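Local coordinates for protein glucosamine--fructose-6-phosphate aminotransferase [isomerizing] (Francisella tularensis subsp. tularensis, PDB 3TBF) that probably makes glucosamine 6-phosphate from fructose 6-phosphate with glutamine as nitrogen donor, and is represented here by its C-terminal, SIS-containing domain, at residues Gly236-Ile241 and Val280-Asn285; Glu244-Leu249 and Ala257-Ser262; Gly268-Val273 and Leu296-Ala301; Leu306-Asp311 and Val318-Ser323. All coordinates share one frame; numbering follows the deposited sequence.

Interaction 1 of 4, residues Gly236-Ile241 and Val280-Asn285; sequences GLYYPI and VAVVPN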
loop_
_atom_site.group_PDB
_atom_site.type_symbol
_atom_site.label_atom_id
_atom_site.label_comp_id
_atom_site.label_asym_id
_atom_site.label_seq_id
_atom_site.Cartn_x
_atom_site.Cartn_y
_atom_site.Cartn_z
ATOM N N GLY A 236 -2.051 12.605 0.430
ATOM C CA GLY A 236 -3.514 12.653 0.578
ATOM C C GLY A 236 -4.202 11.946 -0.580
ATOM O O GLY A 236 -3.737 10.896 -1.068
ATOM N N LEU A 237 -5.309 12.528 -1.033
ATOM C CA LEU A 237 -5.978 12.098 -2.237
ATOM C C LEU A 237 -5.028 11.848 -3.416
ATOM O O LEU A 237 -5.338 11.044 -4.257
ATOM C CB LEU A 237 -6.908 13.208 -2.698
ATOM C CG LEU A 237 -8.336 13.197 -2.196
ATOM C CD1 LEU A 237 -9.051 14.626 -2.338
ATOM C CD2 LEU A 237 -9.013 12.101 -2.997
ATOM N N TYR A 238 -3.903 12.563 -3.501
ATOM C CA TYR A 238 -3.074 12.570 -4.720
ATOM C C TYR A 238 -1.997 11.502 -4.664
ATOM O O TYR A 238 -1.268 11.276 -5.651
ATOM C CB TYR A 238 -2.488 13.980 -4.960
ATOM C CG TYR A 238 -3.613 14.973 -4.924
ATOM C CD1 TYR A 238 -4.372 15.196 -6.045
ATOM C CD2 TYR A 238 -3.993 15.605 -3.747
ATOM C CE1 TYR A 238 -5.497 16.029 -6.008
ATOM C CE2 TYR A 238 -5.102 16.461 -3.695
ATOM C CZ TYR A 238 -5.853 16.649 -4.832
ATOM O OH TYR A 238 -6.956 17.460 -4.822
ATOM N N TYR A 239 -1.891 10.837 -3.506
ATOM C CA TYR A 239 -0.997 9.720 -3.386
ATOM C C TYR A 239 -1.463 8.622 -4.323
ATOM O O TYR A 239 -0.708 8.236 -5.218
ATOM C CB TYR A 239 -0.746 9.275 -1.908
ATOM C CG TYR A 239 -0.060 7.925 -1.748
ATOM C CD1 TYR A 239 1.046 7.591 -2.514
ATOM C CD2 TYR A 239 -0.535 6.979 -0.839
ATOM C CE1 TYR A 239 1.676 6.319 -2.403
ATOM C CE2 TYR A 239 0.083 5.703 -0.716
ATOM C CZ TYR A 239 1.185 5.388 -1.507
ATOM O OH TYR A 239 1.798 4.154 -1.382
ATOM N N PRO A 240 -2.722 8.165 -4.195
ATOM C CA PRO A 240 -3.199 7.164 -5.148
ATOM C C PRO A 240 -3.161 7.646 -6.585
ATOM O O PRO A 240 -3.065 6.838 -7.520
ATOM C CB PRO A 240 -4.635 6.898 -4.714
ATOM C CG PRO A 240 -4.811 7.429 -3.342
ATOM C CD PRO A 240 -3.667 8.414 -3.085
ATOM N N ILE A 241 -3.313 8.949 -6.810
ATOM C CA ILE A 241 -3.213 9.456 -8.169
ATOM C C ILE A 241 -1.766 9.280 -8.667
ATOM O O ILE A 241 -1.548 8.905 -9.826
ATOM C CB ILE A 241 -3.667 10.924 -8.235
ATOM C CG1 ILE A 241 -5.181 11.023 -7.924
ATOM C CG2 ILE A 241 -3.299 11.640 -9.596
ATOM C CD1 ILE A 241 -6.035 10.125 -8.687
ATOM N N VAL A 280 8.325 12.899 -10.597
ATOM C CA VAL A 280 7.088 13.478 -11.108
ATOM C C VAL A 280 6.132 13.677 -9.935
ATOM O O VAL A 280 5.870 12.747 -9.155
ATOM C CB VAL A 280 6.440 12.596 -12.140
ATOM C CG1 VAL A 280 5.202 13.256 -12.604
ATOM C CG2 VAL A 280 7.380 12.332 -13.325
ATOM N N ALA A 281 5.661 14.887 -9.749
ATOM C CA ALA A 281 4.812 15.143 -8.613
ATOM C C ALA A 281 3.627 15.998 -9.005
ATOM O O ALA A 281 3.673 16.803 -9.935
ATOM C CB ALA A 281 5.623 15.808 -7.453
ATOM N N VAL A 282 2.586 15.846 -8.222
ATOM C CA VAL A 282 1.336 16.527 -8.378
ATOM C C VAL A 282 1.229 17.430 -7.154
ATOM O O VAL A 282 1.290 16.966 -6.028
ATOM C CB VAL A 282 0.195 15.491 -8.396
ATOM C CG1 VAL A 282 -1.157 16.145 -8.150
ATOM C CG2 VAL A 282 0.198 14.656 -9.769
ATOM N N VAL A 283 1.101 18.744 -7.393
ATOM C CA VAL A 283 1.076 19.748 -6.339
ATOM C C VAL A 283 -0.232 20.542 -6.374
ATOM O O VAL A 283 -0.357 21.548 -7.074
ATOM C CB VAL A 283 2.274 20.682 -6.507
ATOM C CG1 VAL A 283 2.370 21.621 -5.334
ATOM C CG2 VAL A 283 3.572 19.875 -6.658
ATOM N N PRO A 284 -1.233 20.091 -5.634
ATOM C CA PRO A 284 -2.545 20.683 -5.667
ATOM C C PRO A 284 -2.754 21.903 -4.748
ATOM O O PRO A 284 -1.923 22.251 -3.890
ATOM C CB PRO A 284 -3.419 19.551 -5.153
ATOM C CG PRO A 284 -2.573 18.913 -4.105
ATOM C CD PRO A 284 -1.177 18.960 -4.685
ATOM N N ASN A 285 -3.914 22.520 -4.905
ATOM C CA ASN A 285 -4.308 23.677 -4.103
ATOM C C ASN A 285 -5.094 23.252 -2.879
ATOM O O ASN A 285 -6.329 23.287 -2.883
ATOM C CB ASN A 285 -5.191 24.611 -4.938
ATOM C CG ASN A 285 -5.608 25.855 -4.175
ATOM O OD1 ASN A 285 -4.844 26.395 -3.371
ATOM N ND2 ASN A 285 -6.821 26.311 -4.427
#
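A backbone bond from Tyr239 N to Gly236 O (3.1 Å) fastens the turn that presents Tyr238 to Val282 and Pro284. Tyr238 lies in the first part of helix 238-253; Val282 is near the C-terminal end of strand 278-283, a central strand of the parallel, doubly wound sheet of this SIS domain, and Pro284 is just beyond it. Between the two segments the contact is apolar and rests on one ring.

With CG of Tyr238 anti to its own carbonyl carbon (chi1 -52°), the ring projects from the helix and lays one face against the pyrrolidine of Pro284. Pro284 CG sits 3.9 Å from the ring centroid and 25° off its normal, a CH-pi contact displaced toward the rim; the shortest approach is from Pro284 CG to Tyr238 CE2, 3.5 Å. Further out, Pro284 CB lies under the phenol end, 3.8 Å from Tyr238 CZ. On the opposite face is Leu237 CB, so the ring is sandwiched between its chain neighbour and the proline.

Val282 reaches the base of the same side chain, roughly perpendicular to it. Ala336 and Phe340 of helix 335-355 pack against Tyr238 and Val282, respectively. Close to the turn the dimer comes into play, because Gly236 N is hydrogen-bonded to Glu91 OE2 of the second subunit. The valine branch doing the touching is CG1, which approaches the ring obliquely and stands 4.0 Å from Tyr238 CD1 and 4.1 Å from Tyr238 CB.

Interaction 2 of 4, residues Glu244-Leu249 and Ala257-Ser262; sequences EGALKL and AEAYPS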
loop_
_atom_site.group_PDB
_atom_site.type_symbol
_atom_site.label_atom_id
_atom_site.label_comp_id
_atom_site.label_asym_id
_atom_site.label_seq_id
_atom_site.Cartn_x
_atom_site.Cartn_y
_atom_site.Cartn_z
ATOM N N GLU A 244 -1.247 5.718 -9.546
ATOM C CA GLU A 244 -1.814 5.410 -10.854
ATOM C C GLU A 244 -0.943 5.924 -11.967
ATOM O O GLU A 244 -0.757 5.240 -12.945
ATOM C CB GLU A 244 -3.195 5.996 -11.022
ATOM C CG GLU A 244 -3.759 5.792 -12.398
ATOM C CD GLU A 244 -4.254 4.387 -12.690
ATOM O OE1 GLU A 244 -4.011 3.466 -11.897
ATOM O OE2 GLU A 244 -4.894 4.183 -13.751
ATOM N N GLY A 245 -0.438 7.150 -11.837
ATOM C CA GLY A 245 0.568 7.634 -12.783
ATOM C C GLY A 245 1.761 6.690 -12.954
ATOM O O GLY A 245 2.203 6.428 -14.066
ATOM N N ALA A 246 2.281 6.163 -11.844
ATOM C CA ALA A 246 3.453 5.270 -11.906
ATOM C C ALA A 246 3.079 3.998 -12.572
ATOM O O ALA A 246 3.859 3.458 -13.315
ATOM C CB ALA A 246 4.049 4.988 -10.502
ATOM N N LEU A 247 1.891 3.501 -12.288
ATOM C CA LEU A 247 1.421 2.289 -12.917
ATOM C C LEU A 247 1.352 2.470 -14.412
ATOM O O LEU A 247 1.758 1.589 -15.146
ATOM C CB LEU A 247 0.039 1.924 -12.378
ATOM C CG LEU A 247 -0.663 0.750 -13.047
ATOM C CD1 LEU A 247 0.250 -0.506 -12.788
ATOM C CD2 LEU A 247 -2.103 0.574 -12.511
ATOM N N LYS A 248 0.832 3.599 -14.899
ATOM C CA LYS A 248 0.776 3.771 -16.385
ATOM C C LYS A 248 2.190 3.796 -16.981
ATOM O O LYS A 248 2.438 3.174 -18.007
ATOM C CB LYS A 248 0.060 5.019 -16.878
ATOM C CG LYS A 248 -1.336 5.334 -16.341
ATOM C CD LYS A 248 -2.415 4.431 -16.828
ATOM C CE LYS A 248 -2.518 3.134 -16.029
ATOM N NZ LYS A 248 -3.978 2.759 -15.834
ATOM N N LEU A 249 3.094 4.538 -16.379
ATOM C CA LEU A 249 4.419 4.665 -16.956
ATOM C C LEU A 249 5.093 3.324 -17.036
ATOM O O LEU A 249 5.678 2.981 -18.052
ATOM C CB LEU A 249 5.280 5.628 -16.139
ATOM C CG LEU A 249 6.612 5.989 -16.787
ATOM C CD1 LEU A 249 6.332 6.591 -18.086
ATOM C CD2 LEU A 249 7.420 6.944 -15.885
ATOM N N ALA A 257 8.882 2.680 -12.576
ATOM C CA ALA A 257 8.274 3.835 -11.980
ATOM C C ALA A 257 7.701 3.366 -10.695
ATOM O O ALA A 257 7.094 2.326 -10.671
ATOM C CB ALA A 257 7.166 4.355 -12.870
ATOM N N GLU A 258 7.890 4.137 -9.629
ATOM C CA GLU A 258 7.309 3.849 -8.354
ATOM C C GLU A 258 6.816 5.105 -7.647
ATOM O O GLU A 258 7.487 6.180 -7.674
ATOM C CB GLU A 258 8.371 3.188 -7.476
ATOM C CG GLU A 258 7.748 2.576 -6.224
ATOM C CD GLU A 258 8.766 1.940 -5.307
ATOM O OE1 GLU A 258 9.971 2.122 -5.617
ATOM O OE2 GLU A 258 8.363 1.311 -4.286
ATOM N N ALA A 259 5.678 4.952 -6.964
ATOM C CA ALA A 259 5.039 6.044 -6.227
ATOM C C ALA A 259 5.256 5.938 -4.738
ATOM O O ALA A 259 5.165 4.852 -4.169
ATOM C CB ALA A 259 3.560 6.103 -6.514
ATOM N N TYR A 260 5.484 7.087 -4.120
ATOM C CA TYR A 260 5.634 7.190 -2.659
ATOM C C TYR A 260 4.743 8.311 -2.148
ATOM O O TYR A 260 4.591 9.323 -2.837
ATOM C CB TYR A 260 7.068 7.495 -2.315
ATOM C CG TYR A 260 8.048 6.356 -2.606
ATOM C CD1 TYR A 260 8.324 5.372 -1.645
ATOM C CD2 TYR A 260 8.751 6.311 -3.812
ATOM C CE1 TYR A 260 9.230 4.365 -1.904
ATOM C CE2 TYR A 260 9.632 5.315 -4.091
ATOM C CZ TYR A 260 9.896 4.342 -3.135
ATOM O OH TYR A 260 10.837 3.354 -3.433
ATOM N N PRO A 261 4.105 8.119 -0.977
ATOM C CA PRO A 261 3.424 9.258 -0.346
ATOM C C PRO A 261 4.512 10.228 0.022
ATOM O O PRO A 261 5.521 9.794 0.571
ATOM C CB PRO A 261 2.796 8.667 0.933
ATOM C CG PRO A 261 3.246 7.253 1.043
ATOM C CD PRO A 261 4.236 6.964 -0.058
ATOM N N SER A 262 4.348 11.502 -0.300
ATOM C CA SER A 262 5.445 12.458 -0.126
ATOM C C SER A 262 6.012 12.555 1.297
ATOM O O SER A 262 7.191 12.855 1.475
ATOM C CB SER A 262 4.998 13.826 -0.592
ATOM O OG SER A 262 4.311 13.695 -1.831
#
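Leu249 and Ala246 lean from helix 238-253 onto Ala257 and Ala259 of strand 256-261, the second strand of a beta-alpha-beta crossover that starts with strand 229-234. The short helical and strand segments run antiparallel, at 174°, and their axes come within 6.9 Å of each other, a close approach allowed by the alanines at the interface.

Along Leu249, CB is the first atom to meet the strand, 4.0 Å from Ala257 CB. CG is anti to the backbone N (chi1 -171°), and from it CD2 turns back to the same methyl, also at 4.0 Å from Ala257 CB. Leu249 also touches Thr230 and Phe232 of the first strand and Val351 of helix 335-355.

One helical turn earlier, Ala246 CB fits between two strand methyls, 4.0 Å from Ala257 CB and 4.2 Å from Ala259 CB. Ala257 CB in turn presses on the helix backbone, 3.5 Å from Ala246 O.

Charged side chains also leave both elements on the sides turned from this contact. Glu258 CB points away from the helix; its OE1 is hydrogen-bonded to His256 NE2 of the second subunit and takes a weak bond from Tyr260 OH. On the far side of the helix, Glu244 and Lys248 form a salt bridge one turn apart, tied through Thr64 OG1 and Ser163 O to the rest of the chain. In it, Lys248 NZ meets Glu244 OE2 at 2.7 Å from above the carboxylate, 50° out of its plane.

Interaction 3 of 4, residues Gly268-Val273 and Leu296-Ala301; sequences GPLALV and LQEVHA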
loop_
_atom_site.group_PDB
_atom_site.type_symbol
_atom_site.label_atom_id
_atom_site.label_comp_id
_atom_site.label_asym_id
_atom_site.label_seq_id
_atom_site.Cartn_x
_atom_site.Cartn_y
_atom_site.Cartn_z
ATOM N N GLY A 268 12.661 5.605 3.120
ATOM C CA GLY A 268 13.077 4.817 1.968
ATOM C C GLY A 268 13.774 5.614 0.878
ATOM O O GLY A 268 15.015 5.736 0.874
ATOM N N PRO A 269 12.970 6.182 -0.021
ATOM C CA PRO A 269 13.299 6.696 -1.356
ATOM C C PRO A 269 14.272 7.853 -1.514
ATOM O O PRO A 269 14.713 8.101 -2.640
ATOM C CB PRO A 269 11.935 7.166 -1.896
ATOM C CG PRO A 269 11.125 7.414 -0.730
ATOM C CD PRO A 269 11.550 6.411 0.309
ATOM N N LEU A 270 14.575 8.597 -0.454
ATOM C CA LEU A 270 15.637 9.597 -0.588
ATOM C C LEU A 270 16.912 8.911 -1.080
ATOM O O LEU A 270 17.596 9.426 -1.951
ATOM C CB LEU A 270 15.902 10.340 0.718
ATOM C CG LEU A 270 15.362 11.769 0.836
ATOM C CD1 LEU A 270 14.950 12.345 -0.529
ATOM C CD2 LEU A 270 14.218 11.843 1.820
ATOM N N ALA A 271 17.191 7.718 -0.553
ATOM C CA ALA A 271 18.369 6.952 -0.965
ATOM C C ALA A 271 18.501 6.798 -2.488
ATOM O O ALA A 271 19.586 6.918 -3.039
ATOM C CB ALA A 271 18.373 5.573 -0.282
ATOM N N LEU A 272 17.385 6.536 -3.159
ATOM C CA LEU A 272 17.369 6.269 -4.607
ATOM C C LEU A 272 17.599 7.500 -5.503
ATOM O O LEU A 272 18.014 7.375 -6.674
ATOM C CB LEU A 272 16.034 5.622 -4.993
ATOM C CG LEU A 272 15.707 4.257 -4.388
ATOM C CD1 LEU A 272 14.421 3.726 -5.031
ATOM C CD2 LEU A 272 16.875 3.281 -4.588
ATOM N N VAL A 273 17.323 8.671 -4.947
ATOM C CA VAL A 273 17.368 9.905 -5.723
ATOM C C VAL A 273 18.790 10.352 -5.945
ATOM O O VAL A 273 19.507 10.581 -4.995
ATOM C CB VAL A 273 16.651 11.102 -5.027
ATOM C CG1 VAL A 273 16.729 12.325 -5.922
ATOM C CG2 VAL A 273 15.226 10.774 -4.682
ATOM N N LEU A 296 9.353 18.264 -1.239
ATOM C CA LEU A 296 9.957 18.449 -2.527
ATOM C C LEU A 296 11.348 19.053 -2.397
ATOM O O LEU A 296 12.240 18.741 -3.171
ATOM C CB LEU A 296 9.026 19.273 -3.407
ATOM C CG LEU A 296 7.889 18.422 -3.980
ATOM C CD1 LEU A 296 6.754 19.279 -4.471
ATOM C CD2 LEU A 296 8.408 17.545 -5.102
ATOM N N GLN A 297 11.525 19.897 -1.384
ATOM C CA GLN A 297 12.826 20.485 -1.102
ATOM C C GLN A 297 13.821 19.388 -0.750
ATOM O O GLN A 297 14.918 19.335 -1.315
ATOM C CB GLN A 297 12.730 21.519 0.018
ATOM C CG GLN A 297 14.011 22.379 0.180
ATOM C CD GLN A 297 14.334 23.249 -1.062
ATOM O OE1 GLN A 297 13.568 24.175 -1.403
ATOM N NE2 GLN A 297 15.482 22.970 -1.725
ATOM N N GLU A 298 13.415 18.479 0.141
ATOM C CA GLU A 298 14.284 17.360 0.522
ATOM C C GLU A 298 14.751 16.695 -0.771
ATOM O O GLU A 298 15.961 16.490 -0.969
ATOM C CB GLU A 298 13.573 16.320 1.419
ATOM C CG GLU A 298 13.132 16.799 2.832
ATOM C CD GLU A 298 12.797 15.612 3.832
ATOM O OE1 GLU A 298 13.750 15.058 4.451
ATOM O OE2 GLU A 298 11.584 15.249 4.013
ATOM N N VAL A 299 13.801 16.399 -1.668
ATOM C CA VAL A 299 14.138 15.680 -2.901
ATOM C C VAL A 299 15.035 16.518 -3.803
ATOM O O VAL A 299 15.987 16.010 -4.384
ATOM C CB VAL A 299 12.862 15.207 -3.685
ATOM C CG1 VAL A 299 13.178 14.980 -5.169
ATOM C CG2 VAL A 299 12.323 13.950 -3.072
ATOM N N HIS A 300 14.714 17.804 -3.921
ATOM C CA HIS A 300 15.530 18.716 -4.712
ATOM C C HIS A 300 16.945 18.774 -4.175
ATOM O O HIS A 300 17.919 18.745 -4.915
ATOM C CB HIS A 300 14.976 20.129 -4.693
ATOM C CG HIS A 300 15.699 21.046 -5.639
ATOM N ND1 HIS A 300 16.505 22.085 -5.213
ATOM C CD2 HIS A 300 15.791 21.022 -6.992
ATOM C CE1 HIS A 300 17.020 22.688 -6.270
ATOM N NE2 HIS A 300 16.610 22.058 -7.358
ATOM N N ALA A 301 17.044 18.799 -2.861
ATOM C CA ALA A 301 18.346 18.742 -2.207
ATOM C C ALA A 301 19.241 17.586 -2.687
ATOM O O ALA A 301 20.465 17.721 -2.600
ATOM C CB ALA A 301 18.187 18.724 -0.691
#
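Leu270 and Val273 form the apolar part of this contact, and both bear on Val299 of helix 289-301. Leu270 CD1 approaches Val299 CG2 at 4.0 Å and lies nearly as close to the helix backbone, 4.2 Å from Val299 CA. Its torsions (chi1 -104°, chi2 -15°) are well away from staggered values; they bring the end of the side chain nearer to the helix than the direction of its CB would suggest. Val273 does point at the helix. Its CG1, anti to the backbone N, reaches Val299 O at 4.1 Å and Val299 CG1 at a looser 4.5 Å.

A second meeting of apolar and polar atoms is at Glu298, whose extended side chain runs roughly perpendicular to Leu270, with Leu270 CD2 within 4.2 Å of Glu298 OE1. The other carboxylate oxygen, Glu298 OE2, has a long, weak ion pair with Lys266.

Hydrogen bonds act within each segment. Val273 N donates to Leu270 O (3.1 Å), closing a type I turn whose first and last residues are the two that touch Val299. On the helix, regular bonds such as His300 N to Leu296 O (2.7 Å) hold the backbone around Val299.

Loop 268-273 thus packs against the C-terminal part of helix 289-301, the connection between parallel neighbouring strands 278-283 and 305-311 of the SIS sheet. Ile279 and Leu306 of those strands also touch Val299, while Pro269 and Leu272 rest on Tyr260 of strand 256-261, and Ala271 and Leu272 pack on Tyr254 and His256 of the second subunit, respectively.

Interaction 4 of 4, residues Leu306-Asp311 and Val318-Ser323; sequences LILFVD and VNFDNS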
loop_
_atom_site.group_PDB
_atom_site.type_symbol
_atom_site.label_atom_id
_atom_site.label_comp_id
_atom_site.label_asym_id
_atom_site.label_seq_id
_atom_site.Cartn_x
_atom_site.Cartn_y
_atom_site.Cartn_z
ATOM N N LEU A 306 12.936 17.506 -10.941
ATOM C CA LEU A 306 11.558 17.726 -10.562
ATOM C C LEU A 306 10.764 18.126 -11.796
ATOM O O LEU A 306 11.143 19.085 -12.505
ATOM C CB LEU A 306 11.426 18.850 -9.504
ATOM C CG LEU A 306 11.563 18.529 -8.001
ATOM C CD1 LEU A 306 12.722 17.560 -7.770
ATOM C CD2 LEU A 306 11.751 19.799 -7.118
ATOM N N ILE A 307 9.695 17.346 -12.040
ATOM C CA ILE A 307 8.705 17.573 -13.093
ATOM C C ILE A 307 7.372 17.670 -12.401
ATOM O O ILE A 307 6.857 16.658 -11.867
ATOM C CB ILE A 307 8.692 16.404 -14.056
ATOM C CG1 ILE A 307 10.050 16.314 -14.759
ATOM C CG2 ILE A 307 7.620 16.563 -15.035
ATOM C CD1 ILE A 307 10.255 15.019 -15.454
ATOM N N LEU A 308 6.832 18.887 -12.361
ATOM C CA LEU A 308 5.723 19.169 -11.475
ATOM C C LEU A 308 4.503 19.612 -12.209
ATOM O O LEU A 308 4.574 20.483 -13.044
ATOM C CB LEU A 308 6.099 20.227 -10.470
ATOM C CG LEU A 308 7.403 20.037 -9.687
ATOM C CD1 LEU A 308 7.622 21.279 -8.888
ATOM C CD2 LEU A 308 7.404 18.786 -8.801
ATOM N N PHE A 309 3.377 19.000 -11.865
ATOM C CA PHE A 309 2.103 19.396 -12.321
ATOM C C PHE A 309 1.374 20.019 -11.167
ATOM O O PHE A 309 1.094 19.410 -10.147
ATOM C CB PHE A 309 1.350 18.190 -12.820
ATOM C CG PHE A 309 1.999 17.522 -13.982
ATOM C CD1 PHE A 309 2.023 18.116 -15.221
ATOM C CD2 PHE A 309 2.585 16.311 -13.835
ATOM C CE1 PHE A 309 2.633 17.502 -16.302
ATOM C CE2 PHE A 309 3.183 15.691 -14.920
ATOM C CZ PHE A 309 3.209 16.319 -16.157
ATOM N N VAL A 310 1.022 21.257 -11.349
ATOM C CA VAL A 310 0.769 22.168 -10.262
ATOM C C VAL A 310 -0.512 22.895 -10.576
ATOM O O VAL A 310 -0.768 23.171 -11.710
ATOM C CB VAL A 310 1.997 23.123 -10.231
ATOM C CG1 VAL A 310 1.614 24.575 -9.903
ATOM C CG2 VAL A 310 3.141 22.522 -9.407
ATOM N N ASP A 311 -1.333 23.180 -9.580
ATOM C CA ASP A 311 -2.545 23.978 -9.787
ATOM C C ASP A 311 -2.112 25.431 -9.909
ATOM O O ASP A 311 -1.196 25.859 -9.179
ATOM C CB ASP A 311 -3.530 23.834 -8.628
ATOM C CG ASP A 311 -4.839 24.591 -8.862
ATOM O OD1 ASP A 311 -4.872 25.847 -8.791
ATOM O OD2 ASP A 311 -5.861 23.929 -9.138
ATOM N N VAL A 318 5.680 27.907 -6.012
ATOM C CA VAL A 318 6.483 26.790 -6.448
ATOM C C VAL A 318 7.728 27.252 -7.184
ATOM O O VAL A 318 7.685 27.554 -8.372
ATOM C CB VAL A 318 5.678 25.845 -7.348
ATOM C CG1 VAL A 318 6.618 24.906 -8.031
ATOM C CG2 VAL A 318 4.612 25.115 -6.537
ATOM N N ASN A 319 8.847 27.241 -6.474
ATOM C CA ASN A 319 10.116 27.670 -7.017
ATOM C C ASN A 319 11.263 26.659 -6.772
ATOM O O ASN A 319 11.798 26.575 -5.666
ATOM C CB ASN A 319 10.450 29.031 -6.408
ATOM C CG ASN A 319 9.302 30.051 -6.585
ATOM O OD1 ASN A 319 8.656 30.460 -5.609
ATOM N ND2 ASN A 319 9.025 30.434 -7.842
ATOM N N PHE A 320 11.642 25.909 -7.813
ATOM C CA PHE A 320 12.820 25.027 -7.777
ATOM C C PHE A 320 13.728 25.239 -8.973
ATOM O O PHE A 320 13.298 25.060 -10.112
ATOM C CB PHE A 320 12.387 23.555 -7.689
ATOM C CG PHE A 320 11.565 23.262 -6.479
ATOM C CD1 PHE A 320 12.166 22.954 -5.296
ATOM C CD2 PHE A 320 10.181 23.369 -6.514
ATOM C CE1 PHE A 320 11.416 22.709 -4.160
ATOM C CE2 PHE A 320 9.420 23.132 -5.366
ATOM C CZ PHE A 320 10.049 22.807 -4.190
ATOM N N ASP A 321 14.975 25.628 -8.707
ATOM C CA ASP A 321 15.965 25.854 -9.757
ATOM C C ASP A 321 15.962 24.627 -10.657
ATOM O O ASP A 321 15.913 23.490 -10.162
ATOM C CB ASP A 321 17.375 26.103 -9.154
ATOM C CG ASP A 321 18.411 26.656 -10.203
ATOM O OD1 ASP A 321 18.816 27.853 -10.088
ATOM O OD2 ASP A 321 18.826 25.893 -11.131
ATOM N N ASN A 322 15.933 24.852 -11.970
ATOM C CA ASN A 322 16.112 23.769 -12.946
ATOM C C ASN A 322 15.028 22.630 -12.976
ATOM O O ASN A 322 15.240 21.576 -13.599
ATOM C CB ASN A 322 17.512 23.156 -12.764
ATOM C CG ASN A 322 17.929 22.263 -13.940
ATOM O OD1 ASN A 322 18.042 21.031 -13.802
ATOM N ND2 ASN A 322 18.164 22.881 -15.098
ATOM N N SER A 323 13.876 22.848 -12.331
ATOM C CA SER A 323 12.707 21.980 -12.502
ATOM C C SER A 323 11.895 22.345 -13.747
ATOM O O SER A 323 12.130 23.361 -14.373
ATOM C CB SER A 323 11.804 22.082 -11.279
ATOM O OG SER A 323 11.231 23.378 -11.177
#
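Val318 opens the second segment by facing two strand residues with its two branches: CG1 touches Leu308 CD1 at 3.9 Å, and CG2 lies 4.1 Å from Val310 CG2, the two valines lying alongside with their tips pointing opposite ways. Next to reach the strand is Phe320, whose ring takes Leu306 CD2 over one face. That methyl is 3.8 Å from the ring centroid and 23° off the normal, a CH-pi contact shifted toward the rim at Phe320 CG. Leu308 CD1 nears the ring obliquely, so it touches both Val318 and Phe320. Leu293 and Leu296 of helix 289-301 also pack on Phe320.

A type II turn from Phe320 to Ser323 follows, with Asn322 at positive phi. Phe320 O accepts two bonds there, from Ser323 N (3.2 Å) and from Ser323 OG (2.9 Å); the chi1 of 67° swings the hydroxyl back over the turn. Ser323 CB meanwhile rests 3.7 Å from Leu306 CB.

Strand 324-328 then pairs in parallel with strand 305-311 at the sheet edge. This is a crossover of the doubly wound SIS fold in which an irregular loop, rather than a helix, covers the sheet.

In the fold
Along the chain, interaction 1 opens first at 236-241 and closes only when 280-285 returns to the first part of helix 238-253. Within that loop lies the whole of interaction 2, a short closure between this helix and strand 256-261. Interaction 3 opens at 268-273, still before 280-285, and closes at 296-301, so it crosses interaction 1. Interaction 4 follows in series, linking strand 305-311 to the loop ahead of the edge strand. Interactions 1 and 2 share the helix on one sheet face; interactions 3 and 4 meet on the other, through Leu296 and Phe320. Neighbouring strands 278-283 and 305-311 join interactions 1 and 4.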